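Local coordinates for protein endoglucanase FnCel5A (Fervidobacterium nodosum, PDB 3NCO) that probably hydrolyses internal beta-1,4-glucosidic bonds of cellulose, as a family 5 glycoside hydrolase endoglucanase, at residues 20-25 against 288-293; 203-208 against 258-263. All coordinates share one frame; numbering follows the deposited sequence.

In the fold
From the N terminus the chain leaves helix 12-20 and enters the first barrel strand, 22-25. The remaining strands follow in order round the parallel barrel, and contact 1 comes when strand 289-292, the eighth and last, lies down beside the first: it closes a loop of 262 residues and with it the TIM barrel. Contact 2 is nested inside that loop. It joins strand 198-204 to strand 256-261, the sixth and seventh, across a connection of 49 residues that includes helix 232-252. The two contacts meet where strands 256-261 and 289-292 run side by side, with Leu258 probably hydrogen-bonded through its backbone to Ser289 and Ala291.

Contact 1 of 2, residues 20-25 against 288-293; sequences IGHGIN and FSLAYW
Leu290 uses both of its backbone polar atoms on the first strand: its N donates to Gly21 O, and its O takes the N-H of Gly23, 2.7 Å from Gly23 N to Leu290 O. Two residues on, Tyr292 N reaches Gly23 O at 3.1 Å, coming from above the carbonyl plane. Tyr292 O is gripped twice, by Asn25 N at 2.9 Å and by Asn25 ND2 at 3.1 Å. The second bond is nearly straight (168°) and lies in the plane of the Asn25 amide but well above the Tyr292 carbonyl plane. With CG beside its backbone N (chi1 -79°), Asn25 can fold its amide back onto that carbonyl; ND2 also serves Gly259 O, while OD1 accepts from Arg59. Asn25 CG lies 3.4 Å from Trp293 CE3, amide and indole planes 53° apart. At the other end Leu290 CD2 makes a CH-pi contact over one face of the His22 ring, offset toward its rim; His22 NE2 bonds Glu284. Ser289 CB meets Ile20 CB, while Ser289 OG bonds Asn17 OD1. Parallel strands 22-25 and 289-292 thus close the TIM barrel, flanked by strands 57-60 and 256-261 respectively; helices 269-285 and 313-318 pack on the His22 and Tyr292 side chains.

Contact 2 of 2, residues 203-208 against 258-263; sequences HYYEPF and LGEFGA
Glu260 packs flat over one face of the His203 ring: its CG sits over the ring centre, 3.7 Å from the centroid, and its carboxylate stacks on the imidazole with only 23° between planes. The extended side chain carries Glu260 OE2 to 3.2 Å from His203 CE1, a packing contact with a ring carbon; OE2 itself forms a salt bridge with Arg59, and His203 ND1 bonds Glu144. Tyr205 takes the other oxygen. With its ring swung beside the backbone N (chi1 -70°), it sets OH 2.7 Å from Glu260 OE1, on the anti side of the carboxylate and near its plane, while ring and carboxylate stand 77° apart. Glu260 is thus held by a bond at each oxygen and by an aromatic face. It lies at the C-terminal end of the seventh strand of the TIM barrel, where family 5 cellulases carry their catalytic nucleophile, a role it probably fills here, with Glu144 probably the acid/base. A phenylalanine in place of Tyr205 lacks the hydroxyl and would probably leave OE1 without its partner here and the carboxylate freer to turn. On the Tyr204 and Phe261 face, toward helices 232-252 and 269-285, Leu258 CD1 packs against Tyr204 CB at 3.6 Å. The backbones are less closely joined: Tyr204 N bonds Glu260 O at 3.0 Å, but Tyr204 O receives a CA-H...O contact from Phe261 CA, 3.4 Å away, and is buried without a polar partner. Gly262 O, similarly unpartnered, abuts the Tyr205 ring edge. Beyond, the segments part on the more exposed side: Glu206, cis-Pro207 and Phe208, which begins helix 208-211, are all partly exposed.

Contact 1 of 2, residues 20-25 against 288-293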
loop_
_atom_site.group_PDB
_atom_site.type_symbol
_atom_site.label_atom_id
_atom_site.label_comp_id
_atom_site.label_asym_id
_atom_site.label_seq_id
_atom_site.Cartn_x
_atom_site.Cartn_y
_atom_site.Cartn_z
ATOM N N ILE A 20 -8.340 -7.747 -5.020
ATOM C CA ILE A 20 -7.221 -7.495 -4.079
ATOM C C ILE A 20 -7.321 -8.478 -2.900
ATOM O O ILE A 20 -6.312 -9.013 -2.436
ATOM C CB ILE A 20 -7.193 -6.019 -3.582
ATOM C CG1 ILE A 20 -7.003 -5.089 -4.800
ATOM C CG2 ILE A 20 -6.089 -5.805 -2.519
ATOM C CD1 ILE A 20 -7.103 -3.605 -4.377
ATOM N N GLY A 21 -8.546 -8.686 -2.424
ATOM C CA GLY A 21 -8.786 -9.652 -1.371
ATOM C C GLY A 21 -7.922 -9.477 -0.127
ATOM O O GLY A 21 -7.937 -8.452 0.525
ATOM N N HIS A 22 -7.215 -10.541 0.242
ATOM C CA HIS A 22 -6.251 -10.464 1.312
ATOM C C HIS A 22 -4.838 -10.529 0.741
ATOM O O HIS A 22 -4.423 -11.562 0.188
ATOM C CB HIS A 22 -6.459 -11.601 2.302
ATOM C CG HIS A 22 -7.753 -11.533 3.070
ATOM N ND1 HIS A 22 -8.989 -11.551 2.459
ATOM C CD2 HIS A 22 -8.003 -11.513 4.406
ATOM C CE1 HIS A 22 -9.942 -11.536 3.381
ATOM N NE2 HIS A 22 -9.372 -11.508 4.571
ATOM N N GLY A 23 -4.134 -9.402 0.881
ATOM C CA GLY A 23 -2.843 -9.231 0.253
ATOM C C GLY A 23 -1.727 -9.007 1.239
ATOM O O GLY A 23 -1.942 -9.058 2.482
ATOM N N ILE A 24 -0.531 -8.805 0.676
ATOM C CA ILE A 24 0.634 -8.479 1.523
ATOM C C ILE A 24 1.566 -7.510 0.798
ATOM O O ILE A 24 1.614 -7.479 -0.427
ATOM C CB ILE A 24 1.329 -9.783 1.949
ATOM C CG1 ILE A 24 2.316 -9.646 3.174
ATOM C CG2 ILE A 24 1.964 -10.469 0.707
ATOM C CD1 ILE A 24 2.759 -10.949 3.637
ATOM N N ASN A 25 2.275 -6.679 1.575
ATOM C CA ASN A 25 3.233 -5.743 1.030
ATOM C C ASN A 25 4.588 -6.403 0.959
ATOM O O ASN A 25 5.041 -6.997 1.950
ATOM C CB ASN A 25 3.362 -4.552 1.977
ATOM C CG ASN A 25 2.213 -3.565 1.838
ATOM O OD1 ASN A 25 2.295 -2.663 1.018
ATOM N ND2 ASN A 25 1.132 -3.752 2.571
ATOM N N PHE A 288 -13.791 -3.885 2.920
ATOM C CA PHE A 288 -12.491 -3.350 2.494
ATOM C C PHE A 288 -11.563 -4.495 2.080
ATOM O O PHE A 288 -11.442 -5.490 2.779
ATOM C CB PHE A 288 -11.781 -2.600 3.628
ATOM C CG PHE A 288 -12.557 -1.435 4.196
ATOM C CD1 PHE A 288 -13.638 -0.879 3.525
ATOM C CD2 PHE A 288 -12.152 -0.857 5.424
ATOM C CE1 PHE A 288 -14.325 0.185 4.091
ATOM C CE2 PHE A 288 -12.816 0.249 5.997
ATOM C CZ PHE A 288 -13.910 0.777 5.297
ATOM N N SER A 289 -10.907 -4.358 0.939
ATOM C CA SER A 289 -9.788 -5.247 0.669
ATOM C C SER A 289 -8.622 -4.825 1.557
ATOM O O SER A 289 -8.696 -3.819 2.240
ATOM C CB SER A 289 -9.410 -5.186 -0.766
ATOM O OG SER A 289 -8.956 -3.881 -1.036
ATOM N N LEU A 290 -7.564 -5.634 1.610
ATOM C CA LEU A 290 -6.504 -5.292 2.606
ATOM C C LEU A 290 -5.178 -5.940 2.238
ATOM O O LEU A 290 -5.169 -7.029 1.631
ATOM C CB LEU A 290 -6.956 -5.714 4.013
ATOM C CG LEU A 290 -7.300 -7.201 4.093
ATOM C CD1 LEU A 290 -6.113 -7.996 4.628
ATOM C CD2 LEU A 290 -8.535 -7.466 4.944
ATOM N N ALA A 291 -4.087 -5.264 2.633
ATOM C CA ALA A 291 -2.687 -5.736 2.439
ATOM C C ALA A 291 -1.947 -5.543 3.797
ATOM O O ALA A 291 -1.879 -4.422 4.349
ATOM C CB ALA A 291 -1.985 -4.909 1.324
ATOM N N TYR A 292 -1.457 -6.634 4.387
ATOM C CA TYR A 292 -0.697 -6.494 5.608
ATOM C C TYR A 292 0.696 -5.920 5.311
ATOM O O TYR A 292 1.302 -6.301 4.332
ATOM C CB TYR A 292 -0.642 -7.900 6.306
ATOM C CG TYR A 292 0.228 -7.935 7.530
ATOM C CD1 TYR A 292 -0.302 -7.630 8.797
ATOM C CD2 TYR A 292 1.576 -8.293 7.443
ATOM C CE1 TYR A 292 0.499 -7.622 9.896
ATOM C CE2 TYR A 292 2.378 -8.325 8.571
ATOM C CZ TYR A 292 1.818 -7.973 9.801
ATOM O OH TYR A 292 2.614 -7.963 10.936
ATOM N N TRP A 293 1.204 -5.061 6.187
ATOM C CA TRP A 293 2.586 -4.563 6.124
ATOM C C TRP A 293 3.381 -5.383 7.172
ATOM O O TRP A 293 3.139 -5.194 8.369
ATOM C CB TRP A 293 2.603 -3.068 6.539
ATOM C CG TRP A 293 3.986 -2.542 6.445
ATOM C CD1 TRP A 293 4.957 -2.520 7.437
ATOM C CD2 TRP A 293 4.605 -2.047 5.257
ATOM N NE1 TRP A 293 6.153 -2.000 6.922
ATOM C CE2 TRP A 293 5.952 -1.694 5.596
ATOM C CE3 TRP A 293 4.153 -1.824 3.960
ATOM C CZ2 TRP A 293 6.839 -1.199 4.657
ATOM C CZ3 TRP A 293 5.030 -1.287 3.029
ATOM C CH2 TRP A 293 6.369 -0.991 3.387
#

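Contact 2 of 2, residues 203-208 against 258-263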
loop_
_atom_site.group_PDB
_atom_site.type_symbol
_atom_site.label_atom_id
_atom_site.label_comp_id
_atom_site.label_asym_id
_atom_site.label_seq_id
_atom_site.Cartn_x
_atom_site.Cartn_y
_atom_site.Cartn_z
ATOM N N HIS A 203 -4.243 3.738 5.304
ATOM C CA HIS A 203 -3.387 2.852 6.063
ATOM C C HIS A 203 -3.773 2.917 7.516
ATOM O O HIS A 203 -4.214 3.970 7.987
ATOM C CB HIS A 203 -1.956 3.298 5.927
ATOM C CG HIS A 203 -1.461 3.208 4.522
ATOM N ND1 HIS A 203 -0.224 3.661 4.152
ATOM C CD2 HIS A 203 -2.041 2.698 3.416
ATOM C CE1 HIS A 203 -0.048 3.427 2.859
ATOM N NE2 HIS A 203 -1.145 2.842 2.389
ATOM N N TYR A 204 -3.632 1.800 8.222
ATOM C CA TYR A 204 -4.112 1.729 9.586
ATOM C C TYR A 204 -3.050 1.209 10.536
ATOM O O TYR A 204 -2.624 0.055 10.431
ATOM C CB TYR A 204 -5.384 0.879 9.742
ATOM C CG TYR A 204 -6.093 1.184 11.057
ATOM C CD1 TYR A 204 -6.763 2.394 11.245
ATOM C CD2 TYR A 204 -6.091 0.247 12.106
ATOM C CE1 TYR A 204 -7.390 2.656 12.480
ATOM C CE2 TYR A 204 -6.703 0.487 13.311
ATOM C CZ TYR A 204 -7.354 1.688 13.489
ATOM O OH TYR A 204 -7.997 1.939 14.658
ATOM N N TYR A 205 -2.675 2.076 11.480
ATOM C CA TYR A 205 -1.690 1.747 12.510
ATOM C C TYR A 205 -2.080 2.257 13.912
ATOM O O TYR A 205 -1.218 2.409 14.787
ATOM C CB TYR A 205 -0.374 2.403 12.123
ATOM C CG TYR A 205 0.266 1.761 10.910
ATOM C CD1 TYR A 205 0.890 0.530 11.010
ATOM C CD2 TYR A 205 0.300 2.435 9.646
ATOM C CE1 TYR A 205 1.525 -0.048 9.936
ATOM C CE2 TYR A 205 0.952 1.853 8.559
ATOM C CZ TYR A 205 1.563 0.617 8.698
ATOM O OH TYR A 205 2.234 0.034 7.655
ATOM N N GLU A 206 -3.373 2.483 14.141
ATOM C CA GLU A 206 -3.834 2.877 15.482
ATOM C C GLU A 206 -4.039 1.678 16.365
ATOM O O GLU A 206 -4.506 0.633 15.879
ATOM C CB GLU A 206 -5.136 3.646 15.383
ATOM C CG GLU A 206 -4.962 4.857 14.436
ATOM C CD GLU A 206 -3.770 5.705 14.847
ATOM O OE1 GLU A 206 -3.566 5.970 16.054
ATOM O OE2 GLU A 206 -2.962 6.087 13.984
ATOM N N PRO A 207 -3.729 1.817 17.665
ATOM C CA PRO A 207 -3.077 2.941 18.381
ATOM C C PRO A 207 -1.616 3.007 17.962
ATOM O O PRO A 207 -0.926 1.975 18.015
ATOM C CB PRO A 207 -3.212 2.538 19.873
ATOM C CG PRO A 207 -4.302 1.530 19.860
ATOM C CD PRO A 207 -4.141 0.762 18.597
ATOM N N PHE A 208 -1.157 4.175 17.497
ATOM C CA PHE A 208 0.200 4.299 16.966
ATOM C C PHE A 208 1.238 3.981 18.035
ATOM O O PHE A 208 2.292 3.405 17.710
ATOM C CB PHE A 208 0.422 5.706 16.411
ATOM C CG PHE A 208 1.536 5.808 15.442
ATOM C CD1 PHE A 208 1.312 5.516 14.100
ATOM C CD2 PHE A 208 2.809 6.256 15.838
ATOM C CE1 PHE A 208 2.334 5.620 13.158
ATOM C CE2 PHE A 208 3.856 6.382 14.864
ATOM C CZ PHE A 208 3.591 6.061 13.538
ATOM N N LEU A 258 -7.537 -1.232 2.338
ATOM C CA LEU A 258 -6.687 -0.936 3.476
ATOM C C LEU A 258 -5.270 -1.400 3.072
ATOM O O LEU A 258 -4.957 -2.610 3.178
ATOM C CB LEU A 258 -7.210 -1.781 4.678
ATOM C CG LEU A 258 -6.301 -1.877 5.923
ATOM C CD1 LEU A 258 -6.031 -0.466 6.422
ATOM C CD2 LEU A 258 -6.899 -2.743 7.069
ATOM N N GLY A 259 -4.452 -0.448 2.571
ATOM C CA GLY A 259 -3.222 -0.824 1.874
ATOM C C GLY A 259 -2.075 -1.209 2.746
ATOM O O GLY A 259 -1.154 -1.885 2.294
ATOM N N GLU A 260 -2.095 -0.731 3.999
ATOM C CA GLU A 260 -1.111 -1.227 4.942
ATOM C C GLU A 260 -1.776 -1.337 6.269
ATOM O O GLU A 260 -2.580 -0.499 6.664
ATOM C CB GLU A 260 0.073 -0.283 5.112
ATOM C CG GLU A 260 0.833 -0.020 3.869
ATOM C CD GLU A 260 1.989 0.935 4.089
ATOM O OE1 GLU A 260 2.334 1.263 5.262
ATOM O OE2 GLU A 260 2.538 1.514 3.057
ATOM N N PHE A 261 -1.399 -2.374 6.994
ATOM C CA PHE A 261 -1.710 -2.499 8.417
ATOM C C PHE A 261 -0.747 -3.462 9.092
ATOM O O PHE A 261 -0.396 -4.486 8.510
ATOM C CB PHE A 261 -3.198 -2.891 8.689
ATOM C CG PHE A 261 -3.534 -4.357 8.465
ATOM C CD1 PHE A 261 -3.701 -4.851 7.188
ATOM C CD2 PHE A 261 -3.775 -5.195 9.562
ATOM C CE1 PHE A 261 -4.056 -6.221 6.968
ATOM C CE2 PHE A 261 -4.111 -6.498 9.387
ATOM C CZ PHE A 261 -4.262 -7.042 8.113
ATOM N N GLY A 262 -0.262 -3.128 10.291
ATOM C CA GLY A 262 0.651 -4.085 10.956
ATOM C C GLY A 262 1.190 -3.540 12.265
ATOM O O GLY A 262 1.157 -2.335 12.480
ATOM N N ALA A 263 1.698 -4.438 13.117
ATOM C CA ALA A 263 2.294 -4.038 14.392
ATOM C C ALA A 263 3.761 -4.477 14.409
ATOM O O ALA A 263 4.075 -5.639 14.120
ATOM C CB ALA A 263 1.537 -4.654 15.566
#